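Phosphoglucomutase/phosphomannomutase family protein (Burkholderia thailandensis, PDB 3UW2) probably catalyses intramolecular phosphate transfer on phosphorylated sugars and binds a divalent metal, here zinc. Local coordinates at residues A[87-93]-A[166-172]; A[391-395]-A[459-463]; A[193-199]-A[255-261]. All coordinates share one frame; numbering follows the deposited sequence.

Contact 1: A[87-93]-A[166-172]. With EDO (1,2-ethanediol), chain D.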
loop_
_atom_site.group_PDB
_atom_site.type_symbol
_atom_site.label_atom_id
_atom_site.label_comp_id
_atom_site.label_asym_id
_atom_site.label_seq_id
_atom_site.Cartn_x
_atom_site.Cartn_y
_atom_site.Cartn_z
ATOM N N ARG A 87 -21.235 0.951 17.394
ATOM C CA ARG A 87 -22.696 0.740 17.710
ATOM C C ARG A 87 -23.245 1.742 18.783
ATOM O O ARG A 87 -24.412 2.177 18.682
ATOM C CB ARG A 87 -22.935 -0.695 18.145
ATOM C CG ARG A 87 -22.541 -1.738 17.073
ATOM C CD ARG A 87 -22.558 -3.155 17.677
ATOM N NE ARG A 87 -23.923 -3.564 18.128
ATOM C CZ ARG A 87 -24.170 -4.622 18.908
ATOM N NH1 ARG A 87 -23.167 -5.460 19.306
ATOM N NH2 ARG A 87 -25.453 -4.922 19.200
ATOM N N ALA A 88 -22.448 2.058 19.812
ATOM C CA ALA A 88 -22.742 3.119 20.842
ATOM C C ALA A 88 -22.943 4.505 20.217
ATOM O O ALA A 88 -23.633 5.321 20.796
ATOM C CB ALA A 88 -21.614 3.197 21.910
ATOM N N ALA A 89 -22.273 4.793 19.085
ATOM C CA ALA A 89 -22.553 6.010 18.261
ATOM C C ALA A 89 -23.828 5.927 17.416
ATOM O O ALA A 89 -24.201 6.924 16.773
ATOM C CB ALA A 89 -21.368 6.324 17.297
ATOM N N GLY A 90 -24.467 4.774 17.373
ATOM C CA GLY A 90 -25.733 4.612 16.621
ATOM C C GLY A 90 -25.506 4.086 15.187
ATOM O O GLY A 90 -26.400 4.173 14.356
ATOM N N VAL A 91 -24.323 3.509 14.902
ATOM C CA VAL A 91 -23.948 3.024 13.572
ATOM C C VAL A 91 -24.072 1.485 13.512
ATOM O O VAL A 91 -23.627 0.823 14.400
ATOM C CB VAL A 91 -22.507 3.537 13.285
ATOM C CG1 VAL A 91 -21.853 2.791 12.159
ATOM C CG2 VAL A 91 -22.596 5.044 12.974
ATOM N N ASP A 92 -24.751 0.925 12.506
ATOM C CA ASP A 92 -24.759 -0.523 12.331
ATOM C C ASP A 92 -23.392 -1.073 11.909
ATOM O O ASP A 92 -22.703 -0.433 11.117
ATOM C CB ASP A 92 -25.788 -0.893 11.287
ATOM C CG ASP A 92 -27.201 -0.474 11.701
ATOM O OD1 ASP A 92 -27.464 -0.203 12.915
ATOM O OD2 ASP A 92 -28.020 -0.373 10.792
ATOM N N VAL A 93 -23.016 -2.268 12.393
ATOM C CA VAL A 93 -21.694 -2.836 12.077
ATOM C C VAL A 93 -21.916 -4.106 11.268
ATOM O O VAL A 93 -22.761 -4.929 11.611
ATOM C CB VAL A 93 -20.880 -3.176 13.352
ATOM C CG1 VAL A 93 -19.601 -4.007 13.015
ATOM C CG2 VAL A 93 -20.519 -1.864 14.053
ATOM N N GLU A 166 -21.764 11.202 18.956
ATOM C CA GLU A 166 -23.137 10.818 18.769
ATOM C C GLU A 166 -23.449 9.591 19.639
ATOM O O GLU A 166 -22.517 8.890 20.126
ATOM C CB GLU A 166 -23.426 10.550 17.293
ATOM C CG GLU A 166 -23.065 11.723 16.406
ATOM C CD GLU A 166 -24.011 12.901 16.587
ATOM O OE1 GLU A 166 -25.198 12.705 16.970
ATOM O OE2 GLU A 166 -23.547 14.050 16.392
ATOM N N THR A 167 -24.748 9.328 19.793
ATOM C CA THR A 167 -25.278 8.281 20.664
ATOM C C THR A 167 -26.372 7.500 19.917
ATOM O O THR A 167 -27.199 8.067 19.199
ATOM C CB THR A 167 -25.870 8.911 21.937
ATOM O OG1 THR A 167 -24.789 9.439 22.726
ATOM C CG2 THR A 167 -26.631 7.861 22.768
ATOM N N GLY A 168 -26.348 6.186 20.035
ATOM C CA GLY A 168 -27.437 5.381 19.505
ATOM C C GLY A 168 -27.135 3.946 19.898
ATOM O O GLY A 168 -26.329 3.668 20.813
ATOM N N SER A 169 -27.726 3.039 19.148
ATOM C CA SER A 169 -27.691 1.645 19.467
ATOM C C SER A 169 -27.663 0.874 18.127
ATOM O O SER A 169 -28.680 0.334 17.679
ATOM C CB SER A 169 -28.964 1.361 20.276
ATOM O OG SER A 169 -28.946 0.025 20.644
ATOM N N GLY A 170 -26.516 0.837 17.458
ATOM C CA GLY A 170 -26.471 0.168 16.156
ATOM C C GLY A 170 -26.546 -1.349 16.246
ATOM O O GLY A 170 -26.298 -1.938 17.279
ATOM N N SER A 171 -26.949 -1.987 15.165
ATOM C CA SER A 171 -27.016 -3.452 15.125
ATOM C C SER A 171 -25.627 -4.045 14.785
ATOM O O SER A 171 -24.677 -3.300 14.533
ATOM C CB SER A 171 -28.042 -3.867 14.052
ATOM O OG SER A 171 -27.558 -3.460 12.758
ATOM N N TYR A 172 -25.517 -5.381 14.817
ATOM C CA TYR A 172 -24.247 -6.074 14.512
ATOM C C TYR A 172 -24.601 -7.290 13.721
ATOM O O TYR A 172 -25.557 -7.985 14.061
ATOM C CB TYR A 172 -23.560 -6.535 15.805
ATOM C CG TYR A 172 -22.324 -7.406 15.591
ATOM C CD1 TYR A 172 -21.083 -6.797 15.255
ATOM C CD2 TYR A 172 -22.362 -8.808 15.797
ATOM C CE1 TYR A 172 -19.905 -7.542 15.069
ATOM C CE2 TYR A 172 -21.201 -9.579 15.620
ATOM C CZ TYR A 172 -19.984 -8.942 15.295
ATOM O OH TYR A 172 -18.842 -9.656 15.078
HETATM C C1 EDO D . -20.258 -6.938 18.922
HETATM O O1 EDO D . -20.484 -5.479 18.999
HETATM C C2 EDO D . -18.817 -7.294 18.453
HETATM O O2 EDO D . -17.989 -7.085 19.620
HETATM O O HOH W 1 -29.813 -3.115 10.854
HETATM O O HOH W 2 -25.606 -4.753 11.435
#

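Contact 2: A[391-395]-A[459-463]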
loop_
_atom_site.group_PDB
_atom_site.type_symbol
_atom_site.label_atom_id
_atom_site.label_comp_id
_atom_site.label_asym_id
_atom_site.label_seq_id
_atom_site.Cartn_x
_atom_site.Cartn_y
_atom_site.Cartn_z
ATOM N N ALA A 391 17.785 0.708 -14.135
ATOM C CA ALA A 391 18.816 1.781 -14.037
ATOM C C ALA A 391 19.656 1.466 -12.841
ATOM O O ALA A 391 19.357 0.553 -12.177
ATOM C CB ALA A 391 18.133 3.126 -13.876
ATOM N N VAL A 392 20.716 2.188 -12.526
ATOM C CA VAL A 392 21.383 1.874 -11.253
ATOM C C VAL A 392 20.747 2.765 -10.201
ATOM O O VAL A 392 20.300 3.870 -10.542
ATOM C CB VAL A 392 22.932 2.062 -11.302
ATOM C CG1 VAL A 392 23.528 1.357 -12.513
ATOM C CG2 VAL A 392 23.292 3.525 -11.357
ATOM N N SER A 393 20.704 2.327 -8.942
ATOM C CA SER A 393 20.259 3.205 -7.811
ATOM C C SER A 393 21.000 2.992 -6.476
ATOM O O SER A 393 21.685 1.979 -6.282
ATOM C CB SER A 393 18.756 3.096 -7.523
ATOM O OG SER A 393 18.225 1.866 -7.964
ATOM N N THR A 394 20.855 3.979 -5.584
ATOM C CA THR A 394 21.206 3.871 -4.150
ATOM C C THR A 394 20.031 3.405 -3.289
ATOM O O THR A 394 18.878 3.569 -3.662
ATOM C CB THR A 394 21.602 5.255 -3.567
ATOM O OG1 THR A 394 20.455 6.147 -3.598
ATOM C CG2 THR A 394 22.825 5.857 -4.291
ATOM N N PRO A 395 20.308 2.822 -2.097
ATOM C CA PRO A 395 19.132 2.702 -1.157
ATOM C C PRO A 395 18.727 4.082 -0.602
ATOM O O PRO A 395 19.470 5.083 -0.821
ATOM C CB PRO A 395 19.659 1.785 -0.027
ATOM C CG PRO A 395 21.150 1.709 -0.210
ATOM C CD PRO A 395 21.477 2.035 -1.650
ATOM N N SER A 459 24.193 5.286 -15.225
ATOM C CA SER A 459 25.481 4.595 -15.054
ATOM C C SER A 459 26.014 4.821 -13.636
ATOM O O SER A 459 25.521 5.708 -12.890
ATOM C CB SER A 459 26.520 5.068 -16.078
ATOM O OG SER A 459 26.797 6.433 -15.830
ATOM N N ASP A 460 27.025 4.035 -13.268
ATOM C CA ASP A 460 27.623 4.167 -11.932
ATOM C C ASP A 460 28.196 5.578 -11.763
ATOM O O ASP A 460 28.021 6.195 -10.719
ATOM C CB ASP A 460 28.718 3.102 -11.691
ATOM C CG ASP A 460 28.159 1.663 -11.621
ATOM O OD1 ASP A 460 27.016 1.450 -11.150
ATOM O OD2 ASP A 460 28.866 0.715 -12.040
ATOM N N ALA A 461 28.878 6.087 -12.790
ATOM C CA ALA A 461 29.549 7.379 -12.645
ATOM C C ALA A 461 28.538 8.514 -12.523
ATOM O O ALA A 461 28.733 9.460 -11.760
ATOM C CB ALA A 461 30.554 7.636 -13.760
ATOM N N ALA A 462 27.458 8.404 -13.280
ATOM C CA ALA A 462 26.352 9.357 -13.165
ATOM C C ALA A 462 25.651 9.325 -11.789
ATOM O O ALA A 462 25.277 10.382 -11.270
ATOM C CB ALA A 462 25.352 9.198 -14.323
ATOM N N LEU A 463 25.507 8.152 -11.184
ATOM C CA LEU A 463 25.004 8.076 -9.800
ATOM C C LEU A 463 25.919 8.867 -8.841
ATOM O O LEU A 463 25.447 9.619 -7.977
ATOM C CB LEU A 463 24.853 6.611 -9.326
ATOM C CG LEU A 463 24.023 6.288 -8.069
ATOM C CD1 LEU A 463 22.544 6.601 -8.284
ATOM C CD2 LEU A 463 24.208 4.836 -7.625
#

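Contact 3: A[193-199]-A[255-261]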
loop_
_atom_site.group_PDB
_atom_site.type_symbol
_atom_site.label_atom_id
_atom_site.label_comp_id
_atom_site.label_asym_id
_atom_site.label_seq_id
_atom_site.Cartn_x
_atom_site.Cartn_y
_atom_site.Cartn_z
ATOM N N ARG A 193 -2.485 -19.894 -19.341
ATOM C CA ARG A 193 -1.920 -21.158 -18.967
ATOM C C ARG A 193 -1.753 -21.128 -17.442
ATOM O O ARG A 193 -1.696 -20.043 -16.856
ATOM C CB ARG A 193 -0.562 -21.413 -19.659
ATOM C CG ARG A 193 0.599 -20.496 -19.248
ATOM C CD ARG A 193 1.880 -20.856 -20.023
ATOM N NE ARG A 193 2.976 -19.967 -19.662
ATOM C CZ ARG A 193 3.785 -20.140 -18.610
ATOM N NH1 ARG A 193 3.655 -21.192 -17.837
ATOM N NH2 ARG A 193 4.742 -19.265 -18.332
ATOM N N PRO A 194 -1.707 -22.307 -16.789
ATOM C CA PRO A 194 -1.322 -22.299 -15.364
ATOM C C PRO A 194 0.136 -21.925 -15.198
ATOM O O PRO A 194 0.978 -22.179 -16.086
ATOM C CB PRO A 194 -1.546 -23.744 -14.897
ATOM C CG PRO A 194 -1.750 -24.563 -16.118
ATOM C CD PRO A 194 -2.130 -23.645 -17.259
ATOM N N LEU A 195 0.432 -21.302 -14.073
ATOM C CA LEU A 195 1.772 -20.905 -13.782
ATOM C C LEU A 195 2.043 -21.406 -12.349
ATOM O O LEU A 195 1.210 -21.221 -11.446
ATOM C CB LEU A 195 1.790 -19.380 -13.854
ATOM C CG LEU A 195 2.914 -18.537 -14.455
ATOM C CD1 LEU A 195 2.391 -17.265 -15.109
ATOM C CD2 LEU A 195 3.818 -18.160 -13.288
ATOM N N LYS A 196 3.197 -22.002 -12.118
ATOM C CA LYS A 196 3.524 -22.500 -10.794
ATOM C C LYS A 196 4.220 -21.413 -10.008
ATOM O O LYS A 196 5.201 -20.845 -10.488
ATOM C CB LYS A 196 4.413 -23.754 -10.872
ATOM C CG LYS A 196 4.590 -24.394 -9.491
ATOM C CD LYS A 196 4.976 -25.841 -9.632
ATOM C CE LYS A 196 5.554 -26.357 -8.315
ATOM N NZ LYS A 196 5.895 -27.778 -8.547
ATOM N N LEU A 197 3.672 -21.093 -8.842
ATOM C CA LEU A 197 4.106 -19.932 -8.017
ATOM C C LEU A 197 4.589 -20.329 -6.632
ATOM O O LEU A 197 4.055 -21.255 -6.044
ATOM C CB LEU A 197 2.939 -18.990 -7.711
ATOM C CG LEU A 197 1.799 -18.595 -8.563
ATOM C CD1 LEU A 197 1.265 -17.322 -7.919
ATOM C CD2 LEU A 197 2.408 -18.303 -9.911
ATOM N N VAL A 198 5.555 -19.583 -6.116
ATOM C CA VAL A 198 5.910 -19.624 -4.711
ATOM C C VAL A 198 5.104 -18.485 -4.087
ATOM O O VAL A 198 5.162 -17.348 -4.592
ATOM C CB VAL A 198 7.430 -19.425 -4.555
ATOM C CG1 VAL A 198 7.793 -19.248 -3.073
ATOM C CG2 VAL A 198 8.144 -20.659 -5.108
ATOM N N VAL A 199 4.273 -18.784 -3.083
ATOM C CA VAL A 199 3.518 -17.708 -2.353
ATOM C C VAL A 199 3.961 -17.710 -0.879
ATOM O O VAL A 199 3.834 -18.725 -0.186
ATOM C CB VAL A 199 2.019 -17.941 -2.478
ATOM C CG1 VAL A 199 1.220 -16.926 -1.631
ATOM C CG2 VAL A 199 1.582 -17.894 -3.965
ATOM N N THR A 255 12.839 -25.609 -6.555
ATOM C CA THR A 255 11.610 -26.220 -7.094
ATOM C C THR A 255 11.452 -25.810 -8.578
ATOM O O THR A 255 12.212 -24.980 -9.054
ATOM C CB THR A 255 10.355 -25.758 -6.305
ATOM O OG1 THR A 255 10.108 -24.342 -6.522
ATOM C CG2 THR A 255 10.513 -26.048 -4.785
ATOM N N ASP A 256 10.464 -26.348 -9.286
ATOM C CA ASP A 256 10.189 -25.886 -10.641
ATOM C C ASP A 256 9.139 -24.742 -10.743
ATOM O O ASP A 256 8.525 -24.544 -11.820
ATOM C CB ASP A 256 9.776 -27.060 -11.533
ATOM C CG ASP A 256 8.521 -27.749 -11.034
ATOM O OD1 ASP A 256 7.959 -27.338 -9.981
ATOM O OD2 ASP A 256 8.105 -28.732 -11.697
ATOM N N ALA A 257 8.896 -24.035 -9.638
ATOM C CA ALA A 257 8.008 -22.905 -9.690
ATOM C C ALA A 257 8.672 -21.885 -10.582
ATOM O O ALA A 257 9.919 -21.893 -10.723
ATOM C CB ALA A 257 7.749 -22.336 -8.299
ATOM N N GLU A 258 7.871 -21.002 -11.161
ATOM C CA GLU A 258 8.392 -20.016 -12.165
ATOM C C GLU A 258 8.574 -18.612 -11.592
ATOM O O GLU A 258 9.475 -17.917 -11.995
ATOM C CB GLU A 258 7.423 -19.859 -13.328
ATOM C CG GLU A 258 7.073 -21.156 -14.046
ATOM C CD GLU A 258 6.285 -20.920 -15.340
ATOM O OE1 GLU A 258 6.706 -20.090 -16.159
ATOM O OE2 GLU A 258 5.228 -21.552 -15.540
ATOM N N ILE A 259 7.701 -18.223 -10.656
ATOM C CA ILE A 259 7.602 -16.853 -10.165
ATOM C C ILE A 259 7.321 -16.886 -8.666
ATOM O O ILE A 259 6.585 -17.764 -8.227
ATOM C CB ILE A 259 6.431 -16.142 -10.925
ATOM C CG1 ILE A 259 6.902 -15.778 -12.372
ATOM C CG2 ILE A 259 5.908 -14.909 -10.215
ATOM C CD1 ILE A 259 8.095 -14.827 -12.440
ATOM N N GLY A 260 7.877 -15.927 -7.901
ATOM C CA GLY A 260 7.628 -15.839 -6.454
ATOM C C GLY A 260 6.821 -14.618 -6.054
ATOM O O GLY A 260 7.113 -13.516 -6.540
ATOM N N PHE A 261 5.748 -14.805 -5.257
ATOM C CA PHE A 261 4.965 -13.637 -4.740
ATOM C C PHE A 261 5.108 -13.613 -3.212
ATOM O O PHE A 261 4.947 -14.631 -2.565
ATOM C CB PHE A 261 3.462 -13.794 -4.988
ATOM C CG PHE A 261 3.001 -13.563 -6.413
ATOM C CD1 PHE A 261 3.866 -13.099 -7.408
ATOM C CD2 PHE A 261 1.642 -13.770 -6.731
ATOM C CE1 PHE A 261 3.400 -12.877 -8.711
ATOM C CE2 PHE A 261 1.169 -13.584 -8.032
ATOM C CZ PHE A 261 2.047 -13.105 -9.021
HETATM O O HOH W 3 4.569 -23.622 -14.368
#

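Contact 1: A[87-93]-A[166-172]
Gly90 and Gly168 pack backbone against backbone, their CA atoms only 3.4 Å apart, at the point where helix 75-88 gives way to strand 92-98. Gly90 closes the helix with a Schellman motif and adopts a positive phi (94°), a conformation glycine takes most easily. Glycine suits the facing chain as well, because the backbones lie so close: Gly170 CA rests against Val91 O at 3.4 Å. Arg87 O is gripped twice: Gly170 N at 2.8 Å and Gly90 N approach it from opposite faces of its carbonyl plane. Gly168 N bonds to the neighbouring carbonyl, Ala88 O.

Arg87 also clamps the 166-172 backbone with its side chain. Its chain bends at chi3 (63°), and NE, bonding almost straight (178°), reaches Gly170 O at 3.0 Å from above the carbonyl plane. Tyr172 CB lies over one face of the Arg87 guanidinium, toward its rim. Ser171 N completes the tight part, meeting Asp92 OD1 at 2.9 Å from above the carboxylate plane.

The looser side is hydrated. Two waters link Ser171 OG to Asp92 OD2 and to Val93 O; Arg119 supplies a salt bridge to the same Asp92 OD2. Arg87 NH1 donates to O1 of an ethanediol at 2.7 Å, probably from the crystallisation liquor, whose C1 lies over the centre of the Tyr172 ring. Farther on, Val93 N bonds to Ser171 O, and Val93 CG1 lies 3.9 Å from Tyr172 CD1; the Tyr172 hydroxyl is held by Asp95. This parallel pairing of strands 92-98 and 172-174 extends the mixed sheet of the alpha/beta/alpha domain I fold.

Contact 2: A[391-395]-A[459-463]
Strand 392-398 passes the first turn of helix 460-477 without a backbone bond between them, the nearest CA pair, Val392 and Ser459, being 6.2 Å apart. Side chains reach across the gap, to side chains and to backbone. Val392 points across it, and its two methyls divide the work: CG2 sits 3.5 Å from Ser459 O and also meets Leu463 CB at 4.0 Å, whereas CG1 lies 3.7 Å from Asp460 OD1. The Val392 and Asp460 side chains cross at about a right angle, with OD1 the Asp460 atom that touches. A short branched residue suits this place because it can touch two successive parts of the helix start at once.

Leu463 reaches back from the helix. With CG anti to the backbone N (chi1 -165°), it sets CD2 against Thr394 CG2 at 3.8 Å. The same Leu463 CD2 lies 3.9 Å from Ser393 C. Thr394 meets it with its methyl, while its hydroxyl OG1 bonds to Pro395 O at 3.1 Å and weakly to Phe455 N; the two branches thus serve an apolar and a polar neighbour. Leu463 also packs on Phe455 and Ala457 of strand 451-457, the strand paired with 392-398.

The helix start is organised by Ser459 at the N-cap, whose OG accepts from Ala462 N at 3.3 Å, and Ser459 O receives Leu463 N in the first helical turn. No hydrogen bond or salt bridge spans the two segments. Polar groups find partners inside the segments and on strand 451-457, so helix and edge strand meet here through undirected, largely apolar van der Waals packing.

Contact 3: A[193-199]-A[255-261]
The guanidinium of Arg193 meets the carboxylate of Glu258 edge to edge, end-on through NH1 and NH2, with the two planes 16° apart, at the start of a parallel pair of neighbouring strands, 197-200 and 259-263, in the mixed sheet of alpha/beta/alpha domain II. Arg193 NH1 donates to Glu258 OE2 at 2.8 Å and NH2 to OE1 at 3.0 Å, each on a syn lone pair, making a bidentate salt bridge; Arg193 NH2 also bonds to Val378 O. Leu197 CD1 comes obliquely to Phe261 CE2 at 3.7 Å, and Phe214 meets the Phe261 ring edge-to-face.

The axes of the short strands are 4.6 Å apart and turned by 19°. Val198 uses both its N and O toward strand 259-263: N donates to Ile259 O, and Val198 O accepts from Phe261 N at 2.7 Å. On one face Leu197, Val199, Ile259 and Phe261 make an apolar surface covered in part by helix 364-375. On the other, Val198 CG2 meets Ala257 CB at 3.6 Å, beside helix 246-254; Gly260 is paired with Val198 there and adds no side chain to this face.

At the start of the strands the contact becomes ionic. Glu258 N bonds to Lys196 O, and the extended Glu258 side chain carries the carboxylate to Arg193; a water joins Glu258 OE2 to Lys196 N. Lys196, too, is a long chain, CG anti to its backbone N (chi1 -172°) and extended beyond, lying along Ala257 before crossing Asp256, where Lys196 NZ donates to the syn lone pair of Asp256 OD1 at 2.6 Å.

How the contacts relate
The three contacts lie in three different domains and follow one another along the chain as contact 1, contact 3 and contact 2, each closing before the next opens. Contact 1 joins strands 92-98 and 172-174 in the domain I sheet, contact 3 is inside the domain II sheet, and contact 2 sets the edge strand of the C-terminal antiparallel sheet against helix 460-477. Contacts 1 and 2 lie on opposite sides of the chain's centre, their centres about 55 Å apart. Contact 3 also packs on helices 364-375 and 381-386, and it alone approaches the zinc site: Asp264 comes three residues after Phe261, with their side chains about 11 Å apart.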